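Local coordinates for protein indole-3-acetic acid-amido synthetase GH3.15 (Arabidopsis thaliana, PDB 6E1Q) that conjugates amino acids, chiefly glutamine, to the auxin precursor indole-3-butyric acid and to the herbicide 2,4-DB by an ATP-dependent adenylation reaction, at residues A[193-198]-A[247-252]; A[205-210]-A[268-273]; A[285-290]-A[310-315]. All blocks are in the same frame, centred on the assembly; numbering follows the deposited sequence. Where two conformers were deposited one is given.

Interaction 1. Residues A[193-198]-A[247-252]; sequences DTTQSM and SDWITD
Gln196, on the first turn of helix 194-207, reaches its amide across to the backbone of the 247-252 loop and carries most of the contact. Its CG stands anti to the carbonyl carbon and the chain is extended beyond it, which carries the amide to the loop. There OE1 takes two consecutive amide hydrogens. The better bond comes from Asp252 N to Gln196 OE1, 2.9 Å long with an N-H...O angle of 154°, and it lies in the carbonyl plane on a lone pair; Thr251 N reaches the same OE1 at 3.0 Å, but its 129° angle makes that bond weak. The rotation of the amide is set from its other end, where Gln196 NE2 donates to Asp193 OD2 at 2.9 Å, almost straight and within the amide plane, although it meets the carboxylate from above its plane. Asp193, the N-cap residue, also accepts a weak bond from Thr195 N.

Closer to the backbone, Gln196 CG sits 3.6 Å from Trp249 CZ3, and the two side chains run past each other in opposite directions. Trp249 arrives there because its CG stands between the backbone N and the carbonyl carbon (chi1 66°), which brings the six-membered ring beside Thr195 and Gln196. Thr195, crossing the indole at about a right angle, brings CG2 to 3.6 Å from Trp249 CH2, while Ile250 CG1 lies over one indole face, toward the rim. The indole NE1 is bonded to Glu236 of helix 220-243, and Tyr199 stacks edge-to-face with the ring.

An alanine in place of Gln196 would probably leave Thr251 N and Asp252 N without this acceptor and Asp193 without its amide partner. Asp252 itself caps helix 253-258 through Cys255 N, so a buried, neutral amide couples the starts of two helices: one carboxylate orients it, and it holds the N-cap residue that precedes the second.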
ATOM      1  N   ASP A 193      22.203   2.783  -3.025  1.00 51.95           N
ATOM      2  CA  ASP A 193      22.038   3.849  -4.011  1.00 42.45           C
ATOM      3  C   ASP A 193      20.740   3.623  -4.784  1.00 41.65           C
ATOM      4  O   ASP A 193      20.690   2.814  -5.715  1.00 45.60           O
ATOM      5  CB  ASP A 193      23.239   3.891  -4.946  1.00 47.69           C
ATOM      6  CG  ASP A 193      23.354   5.205  -5.674  1.00 52.37           C
ATOM      7  OD1 ASP A 193      22.315   5.881  -5.818  1.00 49.99           O
ATOM      8  OD2 ASP A 193      24.471   5.550  -6.124  1.00 65.30           O
ATOM      9  N   THR A 194      19.680   4.344  -4.406  1.00 35.86           N
ATOM     10  CA  THR A 194      18.411   4.185  -5.105  1.00 42.77           C
ATOM     11  C   THR A 194      18.489   4.720  -6.529  1.00 34.32           C
ATOM     12  O   THR A 194      17.707   4.301  -7.385  1.00 37.72           O
ATOM     13  CB  THR A 194      17.272   4.886  -4.349  1.00 41.17           C
ATOM     14  OG1 THR A 194      17.451   6.303  -4.442  1.00 38.50           O
ATOM     15  CG2 THR A 194      17.278   4.500  -2.887  1.00 45.89           C
ATOM     16  N   THR A 195      19.409   5.648  -6.803  1.00 34.58           N
ATOM     17  CA  THR A 195      19.550   6.123  -8.171  1.00 38.06           C
ATOM     18  C   THR A 195      20.043   5.009  -9.087  1.00 40.19           C
ATOM     19  O   THR A 195      19.531   4.847 -10.200  1.00 34.35           O
ATOM     20  CB  THR A 195      20.474   7.338  -8.218  1.00 43.59           C
ATOM     21  OG1 THR A 195      19.877   8.396  -7.468  1.00 43.76           O
ATOM     22  CG2 THR A 195      20.694   7.822  -9.657  1.00 43.82           C
ATOM     23  N   GLN A 196      21.022   4.217  -8.631  1.00 39.97           N
ATOM     24  CA  GLN A 196      21.496   3.098  -9.442  1.00 31.93           C
ATOM     25  C   GLN A 196      20.434   2.020  -9.571  1.00 36.47           C
ATOM     26  O   GLN A 196      20.248   1.440 -10.651  1.00 29.28           O
ATOM     27  CB  GLN A 196      22.762   2.492  -8.843  1.00 31.71           C
ATOM     28  CG  GLN A 196      23.932   3.440  -8.800  1.00 38.60           C
ATOM     29  CD  GLN A 196      25.204   2.742  -8.392  1.00 43.52           C
ATOM     30  OE1 GLN A 196      25.605   1.738  -8.995  1.00 43.89           O
ATOM     31  NE2 GLN A 196      25.843   3.261  -7.356  1.00 52.76           N
ATOM     32  N   SER A 197      19.730   1.732  -8.476  1.00 32.27           N
ATOM     33  CA  SER A 197      18.762   0.645  -8.517  0.68 34.81           C
ATOM     34  C   SER A 197      17.578   0.998  -9.420  1.00 33.01           C
ATOM     35  O   SER A 197      17.160   0.179 -10.249  1.00 32.76           O
ATOM     36  CB  SER A 197      18.294   0.303  -7.099  0.68 33.54           C
ATOM     37  OG  SER A 197      17.625   1.414  -6.523  0.68 42.33           O
ATOM     38  N   MET A 198      17.027   2.211  -9.284  1.00 30.63           N
ATOM     39  CA  MET A 198      15.934   2.610 -10.176  1.00 31.51           C
ATOM     40  C   MET A 198      16.398   2.630 -11.637  1.00 33.46           C
ATOM     41  O   MET A 198      15.649   2.245 -12.549  1.00 28.20           O
ATOM     42  CB  MET A 198      15.397   3.982  -9.766  1.00 26.15           C
ATOM     43  CG  MET A 198      14.359   4.547 -10.740  1.00 37.53           C
ATOM     44  SD  MET A 198      12.798   3.612 -10.656  1.00 44.03           S
ATOM     45  CE  MET A 198      12.060   4.382  -9.200  1.00 37.59           C
ATOM     46  N   SER A 247      26.036   2.617 -18.629  1.00 35.60           N
ATOM     47  CA  SER A 247      26.741   3.834 -18.217  1.00 39.22           C
ATOM     48  C   SER A 247      27.709   3.524 -17.078  1.00 45.52           C
ATOM     49  O   SER A 247      27.393   2.756 -16.163  1.00 38.91           O
ATOM     50  CB  SER A 247      25.754   4.927 -17.783  1.00 40.48           C
ATOM     51  OG  SER A 247      24.932   5.375 -18.854  1.00 44.51           O
ATOM     52  N   ASP A 248      28.903   4.118 -17.137  1.00 48.44           N
ATOM     53  CA  ASP A 248      29.958   3.671 -16.235  1.00 49.43           C
ATOM     54  C   ASP A 248      29.822   4.208 -14.810  1.00 47.73           C
ATOM     55  O   ASP A 248      30.584   3.776 -13.942  1.00 51.43           O
ATOM     56  CB  ASP A 248      31.344   4.013 -16.808  1.00 57.00           C
ATOM     57  CG  ASP A 248      31.583   5.509 -16.961  1.00 62.24           C
ATOM     58  OD1 ASP A 248      30.631   6.299 -16.809  1.00 63.04           O
ATOM     59  OD2 ASP A 248      32.748   5.889 -17.238  1.00 69.56           O
ATOM     60  N   TRP A 249      28.872   5.106 -14.532  1.00 47.15           N
ATOM     61  CA  TRP A 249      28.627   5.517 -13.150  1.00 41.48           C
ATOM     62  C   TRP A 249      27.826   4.493 -12.358  1.00 42.07           C
ATOM     63  O   TRP A 249      27.611   4.686 -11.157  1.00 46.39           O
ATOM     64  CB  TRP A 249      27.908   6.870 -13.092  1.00 39.26           C
ATOM     65  CG  TRP A 249      26.488   6.857 -13.654  1.00 42.61           C
ATOM     66  CD1 TRP A 249      26.110   7.130 -14.945  1.00 37.97           C
ATOM     67  CD2 TRP A 249      25.274   6.573 -12.938  1.00 48.53           C
ATOM     68  NE1 TRP A 249      24.743   7.027 -15.072  1.00 43.16           N
ATOM     69  CE2 TRP A 249      24.207   6.693 -13.855  1.00 46.45           C
ATOM     70  CE3 TRP A 249      24.988   6.225 -11.611  1.00 41.41           C
ATOM     71  CZ2 TRP A 249      22.883   6.468 -13.490  1.00 46.20           C
ATOM     72  CZ3 TRP A 249      23.677   6.009 -11.254  1.00 42.52           C
ATOM     73  CH2 TRP A 249      22.639   6.134 -12.187  1.00 47.97           C
ATOM     74  N   ILE A 250      27.357   3.422 -12.984  1.00 39.42           N
ATOM     75  CA  ILE A 250      26.737   2.330 -12.247  1.00 45.01           C
ATOM     76  C   ILE A 250      27.867   1.420 -11.786  1.00 54.94           C
ATOM     77  O   ILE A 250      28.494   0.728 -12.594  1.00 50.84           O
ATOM     78  CB  ILE A 250      25.701   1.595 -13.099  1.00 42.16           C
ATOM     79  CG1 ILE A 250      24.518   2.534 -13.313  1.00 49.52           C
ATOM     80  CG2 ILE A 250      25.181   0.317 -12.405  1.00 33.67           C
ATOM     81  CD1 ILE A 250      23.970   2.425 -14.660  1.00 54.56           C
ATOM     82  N   THR A 251      28.166   1.477 -10.489  1.00 54.70           N
ATOM     83  CA  THR A 251      29.235   0.700  -9.877  1.00 56.61           C
ATOM     84  C   THR A 251      28.716  -0.473  -9.061  1.00 55.16           C
ATOM     85  O   THR A 251      29.508  -1.332  -8.665  1.00 55.64           O
ATOM     86  CB  THR A 251      30.085   1.596  -8.971  1.00 52.40           C
ATOM     87  OG1 THR A 251      29.220   2.323  -8.086  1.00 54.21           O
ATOM     88  CG2 THR A 251      30.882   2.587  -9.802  1.00 50.21           C
ATOM     89  N   ASP A 252      27.413  -0.518  -8.798  1.00 57.66           N
ATOM     90  CA  ASP A 252      26.844  -1.587  -7.992  1.00 56.46           C
ATOM     91  C   ASP A 252      27.059  -2.941  -8.651  1.00 52.68           C
ATOM     92  O   ASP A 252      26.657  -3.158  -9.799  1.00 50.02           O
ATOM     93  CB  ASP A 252      25.355  -1.353  -7.785  1.00 62.15           C
ATOM     94  CG  ASP A 252      24.701  -2.513  -7.091  1.00 71.90           C
ATOM     95  OD1 ASP A 252      24.741  -2.561  -5.843  1.00 78.20           O
ATOM     96  OD2 ASP A 252      24.200  -3.403  -7.804  1.00 70.31           O
TER

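Interaction 2. Residues A[205-210]-A[268-273]; sequences GLLERD and PELASL
Leu206, in the last turn of helix 194-207, touches segment 268-273 through its backbone: the carbonyl O of Leu206 lies 4.1 Å from Leu270 CD2. Its side chain packs on Ile274, one residue further along helix 268-278, on Ile241 of helix 220-243 and on Trp291. The same carbonyl also accepts the backbone N of Arg209, a bond that draws the chain round as the helix ends.

Leu207 sets off away from helix 268-278, but the end of its side chain comes back toward it. The methyls Leu207 CD2 and Leu270 CD2 approach to 4.3 Å, and Leu270 CD2 also lies 4.0 Å from the carbonyl O of Leu207. Leu270 carries the second segment's side of the contact: with its CG anti to the backbone N (chi1 175°), one methyl reaches the helix end and the other turns to Arg209.

Beyond Glu208, where the backbone leaves helical angles, Arg209 packs against that other methyl of Leu270. Its aliphatic part does the packing, with Arg209 CD 3.7 Å from Leu270 CD1 as the two side chains pass in opposite directions. A bend at chi3 (-72°) takes the guanidinium off this line, so that Leu270 CD1 lies at its edge, near its plane, while Leu273 CB is 4.1 Å from Arg209 NH1 and that side chain crosses at about a right angle. The polar end is held elsewhere: NE donates to Leu290 O and NH2 to Arg289 O.

No hydrogen bond joins the two segments, and only 181 Å² is buried between them. This is a peripheral helix-to-helix-end contact in the GH3 family N-terminal domain, in which a leucine of one helix packs on the C-terminal end of another, with Ile241 of helix 220-243 touching both.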
ATOM      1  N   GLY A 205      13.531  -3.087 -17.637  1.00 30.24           N
ATOM      2  CA  GLY A 205      12.137  -3.077 -18.042  1.00 34.30           C
ATOM      3  C   GLY A 205      11.954  -2.566 -19.458  1.00 29.99           C
ATOM      4  O   GLY A 205      11.108  -3.065 -20.207  1.00 28.09           O
ATOM      5  N   LEU A 206      12.728  -1.545 -19.839  1.00 25.20           N
ATOM      6  CA  LEU A 206      12.624  -1.018 -21.201  1.00 31.93           C
ATOM      7  C   LEU A 206      13.182  -2.008 -22.216  1.00 33.74           C
ATOM      8  O   LEU A 206      12.614  -2.177 -23.298  1.00 32.90           O
ATOM      9  CB  LEU A 206      13.356   0.321 -21.326  1.00 27.14           C
ATOM     10  CG  LEU A 206      12.775   1.505 -20.549  1.00 30.11           C
ATOM     11  CD1 LEU A 206      13.800   2.629 -20.544  1.00 26.81           C
ATOM     12  CD2 LEU A 206      11.470   1.962 -21.203  1.00 27.85           C
ATOM     13  N   LEU A 207      14.309  -2.645 -21.900  1.00 31.87           N
ATOM     14  CA  LEU A 207      14.859  -3.648 -22.811  1.00 34.39           C
ATOM     15  C   LEU A 207      13.872  -4.782 -23.049  1.00 40.91           C
ATOM     16  O   LEU A 207      13.798  -5.316 -24.161  1.00 36.47           O
ATOM     17  CB  LEU A 207      16.173  -4.200 -22.261  1.00 36.62           C
ATOM     18  CG  LEU A 207      17.448  -3.349 -22.435  1.00 38.28           C
ATOM     19  CD1 LEU A 207      18.496  -3.789 -21.432  1.00 31.95           C
ATOM     20  CD2 LEU A 207      18.016  -3.483 -23.852  1.00 34.01           C
ATOM     21  N   GLU A 208      13.084  -5.139 -22.033  1.00 35.18           N
ATOM     22  CA  GLU A 208      12.147  -6.250 -22.124  1.00 36.80           C
ATOM     23  C   GLU A 208      10.729  -5.806 -22.465  1.00 40.68           C
ATOM     24  O   GLU A 208       9.790  -6.586 -22.280  1.00 40.99           O
ATOM     25  CB  GLU A 208      12.139  -7.031 -20.807  1.00 37.06           C
ATOM     26  CG  GLU A 208      13.412  -7.799 -20.572  1.00 52.58           C
ATOM     27  CD  GLU A 208      13.634  -8.857 -21.646  1.00 69.09           C
ATOM     28  OE1 GLU A 208      12.916  -9.881 -21.604  1.00 72.73           O
ATOM     29  OE2 GLU A 208      14.510  -8.658 -22.522  1.00 71.16           O
ATOM     30  N   ARG A 209      10.552  -4.588 -22.988  1.00 32.30           N
ATOM     31  CA  ARG A 209       9.201  -4.030 -23.098  1.00 35.01           C
ATOM     32  C   ARG A 209       8.277  -4.903 -23.951  1.00 39.62           C
ATOM     33  O   ARG A 209       7.051  -4.905 -23.754  1.00 34.17           O
ATOM     34  CB  ARG A 209       9.268  -2.601 -23.655  1.00 33.10           C
ATOM     35  CG  ARG A 209       9.769  -2.509 -25.095  1.00 26.00           C
ATOM     36  CD  ARG A 209      10.016  -1.075 -25.499  1.00 37.57           C
ATOM     37  NE  ARG A 209       8.791  -0.284 -25.687  1.00 41.86           N
ATOM     38  CZ  ARG A 209       8.295   0.061 -26.876  1.00 41.00           C
ATOM     39  NH1 ARG A 209       8.907  -0.314 -27.991  1.00 39.86           N
ATOM     40  NH2 ARG A 209       7.197   0.793 -26.953  1.00 38.14           N
ATOM     41  N   ASP A 210       8.828  -5.651 -24.893  1.00 42.10           N
ATOM     42  CA  ASP A 210       7.965  -6.472 -25.731  1.00 41.13           C
ATOM     43  C   ASP A 210       7.499  -7.743 -25.029  1.00 43.40           C
ATOM     44  O   ASP A 210       6.628  -8.431 -25.561  1.00 43.35           O
ATOM     45  CB  ASP A 210       8.678  -6.819 -27.040  1.00 47.88           C
ATOM     46  CG  ASP A 210       7.716  -7.286 -28.121  1.00 60.19           C
ATOM     47  OD1 ASP A 210       6.915  -6.464 -28.618  1.00 61.15           O
ATOM     48  OD2 ASP A 210       7.748  -8.486 -28.454  1.00 72.60           O
ATOM     49  N   PRO A 268      20.112  -0.066 -31.707  1.00 37.37           N
ATOM     50  CA  PRO A 268      19.678   1.280 -32.134  1.00 40.14           C
ATOM     51  C   PRO A 268      18.188   1.383 -32.397  1.00 45.30           C
ATOM     52  O   PRO A 268      17.581   2.414 -32.084  1.00 41.85           O
ATOM     53  CB  PRO A 268      20.472   1.522 -33.435  1.00 36.60           C
ATOM     54  CG  PRO A 268      21.560   0.489 -33.443  1.00 39.38           C
ATOM     55  CD  PRO A 268      21.033  -0.689 -32.672  1.00 38.42           C
ATOM     56  N   GLU A 269      17.584   0.339 -32.979  1.00 43.20           N
ATOM     57  CA  GLU A 269      16.176   0.412 -33.365  1.00 48.41           C
ATOM     58  C   GLU A 269      15.268   0.471 -32.146  1.00 37.87           C
ATOM     59  O   GLU A 269      14.292   1.232 -32.119  1.00 41.03           O
ATOM     60  CB  GLU A 269      15.803  -0.781 -34.252  1.00 61.57           C
ATOM     61  CG  GLU A 269      14.338  -1.201 -34.120  1.00 77.64           C
ATOM     62  CD  GLU A 269      13.871  -2.128 -35.234  1.00 92.53           C
ATOM     63  OE1 GLU A 269      14.715  -2.876 -35.778  1.00 91.02           O
ATOM     64  OE2 GLU A 269      12.657  -2.110 -35.549  1.00 96.34           O
ATOM     65  N   LEU A 270      15.554  -0.356 -31.138  1.00 37.49           N
ATOM     66  CA  LEU A 270      14.764  -0.302 -29.918  1.00 38.43           C
ATOM     67  C   LEU A 270      14.953   1.039 -29.207  1.00 36.87           C
ATOM     68  O   LEU A 270      13.995   1.615 -28.674  1.00 38.90           O
ATOM     69  CB  LEU A 270      15.140  -1.462 -28.996  1.00 29.27           C
ATOM     70  CG  LEU A 270      14.424  -1.391 -27.631  1.00 39.64           C
ATOM     71  CD1 LEU A 270      12.909  -1.476 -27.813  1.00 35.24           C
ATOM     72  CD2 LEU A 270      14.928  -2.441 -26.644  1.00 35.81           C
ATOM     73  N   ALA A 271      16.184   1.548 -29.190  1.00 37.12           N
ATOM     74  CA  ALA A 271      16.432   2.859 -28.610  1.00 40.52           C
ATOM     75  C   ALA A 271      15.572   3.920 -29.290  1.00 37.80           C
ATOM     76  O   ALA A 271      14.928   4.732 -28.620  1.00 36.88           O
ATOM     77  CB  ALA A 271      17.924   3.202 -28.714  1.00 38.29           C
ATOM     78  N   SER A 272      15.520   3.895 -30.624  1.00 35.23           N
ATOM     79  CA  SER A 272      14.789   4.920 -31.367  1.00 40.32           C
ATOM     80  C   SER A 272      13.292   4.836 -31.092  1.00 40.54           C
ATOM     81  O   SER A 272      12.623   5.867 -30.983  1.00 43.66           O
ATOM     82  CB  SER A 272      15.065   4.779 -32.872  1.00 39.17           C
ATOM     83  OG  SER A 272      16.342   5.281 -33.197  1.00 53.19           O
ATOM     84  N   LEU A 273      12.757   3.615 -30.979  1.00 40.93           N
ATOM     85  CA  LEU A 273      11.343   3.435 -30.657  1.00 42.52           C
ATOM     86  C   LEU A 273      10.998   4.068 -29.318  1.00 35.71           C
ATOM     87  O   LEU A 273       9.969   4.737 -29.178  1.00 46.27           O
ATOM     88  CB  LEU A 273      10.990   1.945 -30.641  1.00 43.01           C
ATOM     89  CG  LEU A 273      11.050   1.244 -32.006  1.00 49.54           C
ATOM     90  CD1 LEU A 273      10.765  -0.261 -31.899  1.00 48.07           C
ATOM     91  CD2 LEU A 273      10.076   1.921 -32.957  1.00 48.47           C
TER

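Interaction 3. Residues A[285-290]-A[310-315]; sequences AILKRL and PLLEFY
Tyr315 turns its carbonyl oxygen into the opening turn of helix 286-290, where Leu287 N donates to Tyr315 O at 2.9 Å, nearly along the C=O axis. Two residues before Leu287, Ala285 N bonds to Phe314 O, also at 2.9 Å, with an N-H...O angle of 164°. Ala285 CA comes within 4.3 Å of Tyr315 CA, so the backbones themselves are in contact here.

Two projections of the 285-290 turn fill in around that junction. Leu287 passes beside the carbonyl, its CB 3.3 Å from Tyr315 O, and pushes CD1 on to Leu312 CD1 at 4.0 Å; these two leucines cross at about a right angle. Ile286, the preceding residue, rests CG2 3.8 Å from Tyr315 CD1, and the isoleucine and tyrosine point the same way. Phe314 CD2 lies over one face of the tyrosine ring, toward the rim, while Ile227 and Phe223 of helix 220-243 pack on Tyr315 and Leu312.

The short segments run at 34° with axes 9.3 Å apart. It is a helix-end junction: carbonyls near the C-terminus of helix 309-316 accept the amides of the N-cap Ala285 and of Leu287 in the first turn of helix 286-290, within the GH3 family N-terminal domain.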
ATOM      1  N   ALA A 285      -0.551   8.777 -21.224  1.00 32.62           N
ATOM      2  CA  ALA A 285      -0.494   7.393 -21.688  1.00 35.53           C
ATOM      3  C   ALA A 285       0.933   6.847 -21.810  1.00 35.00           C
ATOM      4  O   ALA A 285       1.130   5.788 -22.421  1.00 32.89           O
ATOM      5  CB  ALA A 285      -1.220   7.235 -23.036  1.00 25.94           C
ATOM      6  N   ILE A 286       1.937   7.529 -21.240  1.00 35.48           N
ATOM      7  CA  ILE A 286       3.327   7.075 -21.363  1.00 31.04           C
ATOM      8  C   ILE A 286       3.497   5.621 -20.913  1.00 36.98           C
ATOM      9  O   ILE A 286       4.316   4.884 -21.476  1.00 32.46           O
ATOM     10  CB  ILE A 286       4.261   8.014 -20.569  1.00 28.14           C
ATOM     11  CG1 ILE A 286       5.736   7.690 -20.862  1.00 37.06           C
ATOM     12  CG2 ILE A 286       3.981   7.909 -19.080  1.00 29.08           C
ATOM     13  CD1 ILE A 286       6.121   7.863 -22.346  1.00 34.07           C
ATOM     14  N   LEU A 287       2.736   5.175 -19.901  1.00 31.54           N
ATOM     15  CA  LEU A 287       2.942   3.808 -19.414  1.00 28.77           C
ATOM     16  C   LEU A 287       2.535   2.787 -20.463  1.00 31.44           C
ATOM     17  O   LEU A 287       3.253   1.806 -20.692  1.00 32.06           O
ATOM     18  CB  LEU A 287       2.181   3.562 -18.118  1.00 28.54           C
ATOM     19  CG  LEU A 287       2.761   4.290 -16.905  1.00 35.03           C
ATOM     20  CD1 LEU A 287       1.949   3.922 -15.642  1.00 29.73           C
ATOM     21  CD2 LEU A 287       4.255   3.958 -16.744  1.00 31.91           C
ATOM     22  N   LYS A 288       1.394   3.007 -21.122  1.00 35.61           N
ATOM     23  CA  LYS A 288       1.007   2.115 -22.205  1.00 32.48           C
ATOM     24  C   LYS A 288       1.935   2.262 -23.396  1.00 38.94           C
ATOM     25  O   LYS A 288       2.222   1.280 -24.087  1.00 33.14           O
ATOM     26  CB  LYS A 288      -0.433   2.375 -22.647  1.00 29.32           C
ATOM     27  CG  LYS A 288      -1.061   1.148 -23.304  1.00 36.40           C
ATOM     28  CD  LYS A 288      -1.900   1.513 -24.503  1.00 50.50           C
ATOM     29  CE  LYS A 288      -3.007   0.480 -24.712  1.00 63.28           C
ATOM     30  NZ  LYS A 288      -2.519  -0.929 -24.559  1.00 65.36           N
ATOM     31  N   ARG A 289       2.383   3.482 -23.684  1.00 34.75           N
ATOM     32  CA  ARG A 289       3.234   3.657 -24.854  1.00 41.15           C
ATOM     33  C   ARG A 289       4.590   2.993 -24.653  1.00 41.40           C
ATOM     34  O   ARG A 289       5.155   2.439 -25.597  1.00 34.91           O
ATOM     35  CB  ARG A 289       3.375   5.145 -25.185  1.00 39.42           C
ATOM     36  CG  ARG A 289       2.035   5.732 -25.572  1.00 38.76           C
ATOM     37  CD  ARG A 289       2.131   7.109 -26.154  1.00 38.65           C
ATOM     38  NE  ARG A 289       2.287   8.139 -25.134  1.00 31.80           N
ATOM     39  CZ  ARG A 289       3.413   8.820 -24.935  1.00 38.83           C
ATOM     40  NH1 ARG A 289       4.488   8.562 -25.679  1.00 35.52           N
ATOM     41  NH2 ARG A 289       3.463   9.761 -23.997  1.00 37.91           N
ATOM     42  N   LEU A 290       5.113   3.012 -23.423  1.00 32.42           N
ATOM     43  CA  LEU A 290       6.383   2.351 -23.152  1.00 28.60           C
ATOM     44  C   LEU A 290       6.224   0.835 -23.051  1.00 38.65           C
ATOM     45  O   LEU A 290       7.110   0.084 -23.480  1.00 34.62           O
ATOM     46  CB  LEU A 290       6.991   2.909 -21.870  1.00 26.12           C
ATOM     47  CG  LEU A 290       7.509   4.347 -21.987  1.00 33.97           C
ATOM     48  CD1 LEU A 290       8.195   4.765 -20.709  1.00 28.39           C
ATOM     49  CD2 LEU A 290       8.485   4.477 -23.156  1.00 34.90           C
ATOM     50  N   PRO A 310      -6.657   9.604 -10.434  1.00 39.28           N
ATOM     51  CA  PRO A 310      -6.762  10.427 -11.657  1.00 41.21           C
ATOM     52  C   PRO A 310      -5.435  10.632 -12.359  1.00 38.87           C
ATOM     53  O   PRO A 310      -5.368  10.557 -13.590  1.00 33.96           O
ATOM     54  CB  PRO A 310      -7.354  11.751 -11.140  1.00 37.89           C
ATOM     55  CG  PRO A 310      -8.143  11.358  -9.934  1.00 33.79           C
ATOM     56  CD  PRO A 310      -7.330  10.251  -9.288  1.00 40.15           C
ATOM     57  N   LEU A 311      -4.363  10.871 -11.608  1.00 35.71           N
ATOM     58  CA  LEU A 311      -3.074  11.094 -12.246  1.00 33.71           C
ATOM     59  C   LEU A 311      -2.515   9.804 -12.842  1.00 31.06           C
ATOM     60  O   LEU A 311      -1.970   9.810 -13.955  1.00 28.73           O
ATOM     61  CB  LEU A 311      -2.095  11.696 -11.244  1.00 33.50           C
ATOM     62  CG  LEU A 311      -0.728  12.008 -11.849  1.00 36.66           C
ATOM     63  CD1 LEU A 311      -0.839  13.001 -13.004  1.00 35.68           C
ATOM     64  CD2 LEU A 311       0.208  12.516 -10.761  1.00 39.35           C
ATOM     65  N   LEU A 312      -2.649   8.687 -12.128  1.00 28.83           N
ATOM     66  CA  LEU A 312      -2.153   7.427 -12.668  1.00 30.22           C
ATOM     67  C   LEU A 312      -2.934   7.032 -13.917  1.00 35.47           C
ATOM     68  O   LEU A 312      -2.356   6.505 -14.877  1.00 30.20           O
ATOM     69  CB  LEU A 312      -2.222   6.334 -11.599  1.00 30.70           C
ATOM     70  CG  LEU A 312      -1.733   4.934 -11.958  1.00 33.61           C
ATOM     71  CD1 LEU A 312      -0.299   4.996 -12.492  1.00 35.46           C
ATOM     72  CD2 LEU A 312      -1.831   3.990 -10.752  1.00 26.54           C
ATOM     73  N   GLU A 313      -4.242   7.315 -13.945  1.00 26.28           N
ATOM     74  CA  GLU A 313      -5.013   7.024 -15.151  1.00 28.62           C
ATOM     75  C   GLU A 313      -4.538   7.885 -16.316  1.00 32.50           C
ATOM     76  O   GLU A 313      -4.515   7.430 -17.460  1.00 32.74           O
ATOM     77  CB  GLU A 313      -6.510   7.237 -14.896  1.00 28.46           C
ATOM     78  CG  GLU A 313      -7.108   6.199 -13.934  1.00 35.24           C
ATOM     79  CD  GLU A 313      -8.624   6.317 -13.757  1.00 41.88           C
ATOM     80  OE1 GLU A 313      -9.180   7.410 -13.998  1.00 44.27           O
ATOM     81  OE2 GLU A 313      -9.258   5.314 -13.347  1.00 44.08           O
ATOM     82  N   PHE A 314      -4.167   9.134 -16.041  1.00 29.83           N
ATOM     83  CA  PHE A 314      -3.602   9.993 -17.077  1.00 29.12           C
ATOM     84  C   PHE A 314      -2.367   9.352 -17.713  1.00 36.37           C
ATOM     85  O   PHE A 314      -2.213   9.347 -18.942  1.00 35.54           O
ATOM     86  CB  PHE A 314      -3.258  11.354 -16.472  1.00 34.38           C
ATOM     87  CG  PHE A 314      -2.478  12.255 -17.391  1.00 37.40           C
ATOM     88  CD1 PHE A 314      -3.100  12.899 -18.440  1.00 30.27           C
ATOM     89  CD2 PHE A 314      -1.115  12.448 -17.206  1.00 36.29           C
ATOM     90  CE1 PHE A 314      -2.382  13.739 -19.286  1.00 32.29           C
ATOM     91  CE2 PHE A 314      -0.407  13.275 -18.036  1.00 35.47           C
ATOM     92  CZ  PHE A 314      -1.051  13.929 -19.083  1.00 32.36           C
ATOM     93  N   TYR A 315      -1.476   8.803 -16.892  1.00 30.61           N
ATOM     94  CA  TYR A 315      -0.291   8.129 -17.416  1.00 34.92           C
ATOM     95  C   TYR A 315      -0.582   6.743 -17.987  1.00 36.46           C
ATOM     96  O   TYR A 315       0.279   6.190 -18.671  1.00 31.17           O
ATOM     97  CB  TYR A 315       0.763   7.999 -16.313  1.00 32.04           C
ATOM     98  CG  TYR A 315       1.373   9.318 -15.912  1.00 29.34           C
ATOM     99  CD1 TYR A 315       1.942  10.161 -16.860  1.00 36.35           C
ATOM    100  CD2 TYR A 315       1.350   9.742 -14.589  1.00 36.56           C
ATOM    101  CE1 TYR A 315       2.498  11.388 -16.486  1.00 38.64           C
ATOM    102  CE2 TYR A 315       1.903  10.955 -14.214  1.00 37.13           C
ATOM    103  CZ  TYR A 315       2.462  11.774 -15.158  1.00 37.98           C
ATOM    104  OH  TYR A 315       3.005  12.980 -14.771  1.00 48.15           O
TER

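In the fold
All three contacts lie within the GH3 family N-terminal domain. Interactions 1 and 2 both use helix 194-207, at its start and its end, with centres 20 Å apart; their segments alternate along the chain, so the two interlock in sequence. Interaction 3 follows both in series, its centre 18 Å from that of interaction 2 and 26 Å from that of interaction 1. Interactions 2 and 3 touch: Arg209, just past the end of helix 194-207, probably bridges to helix 286-290. Helix 220-243 packs against residues of all three, making it their common neighbour. Together they join helices 194-207, 268-278, 286-290 and 309-316 of the adenylating enzyme's N-terminal domain around helix 220-243.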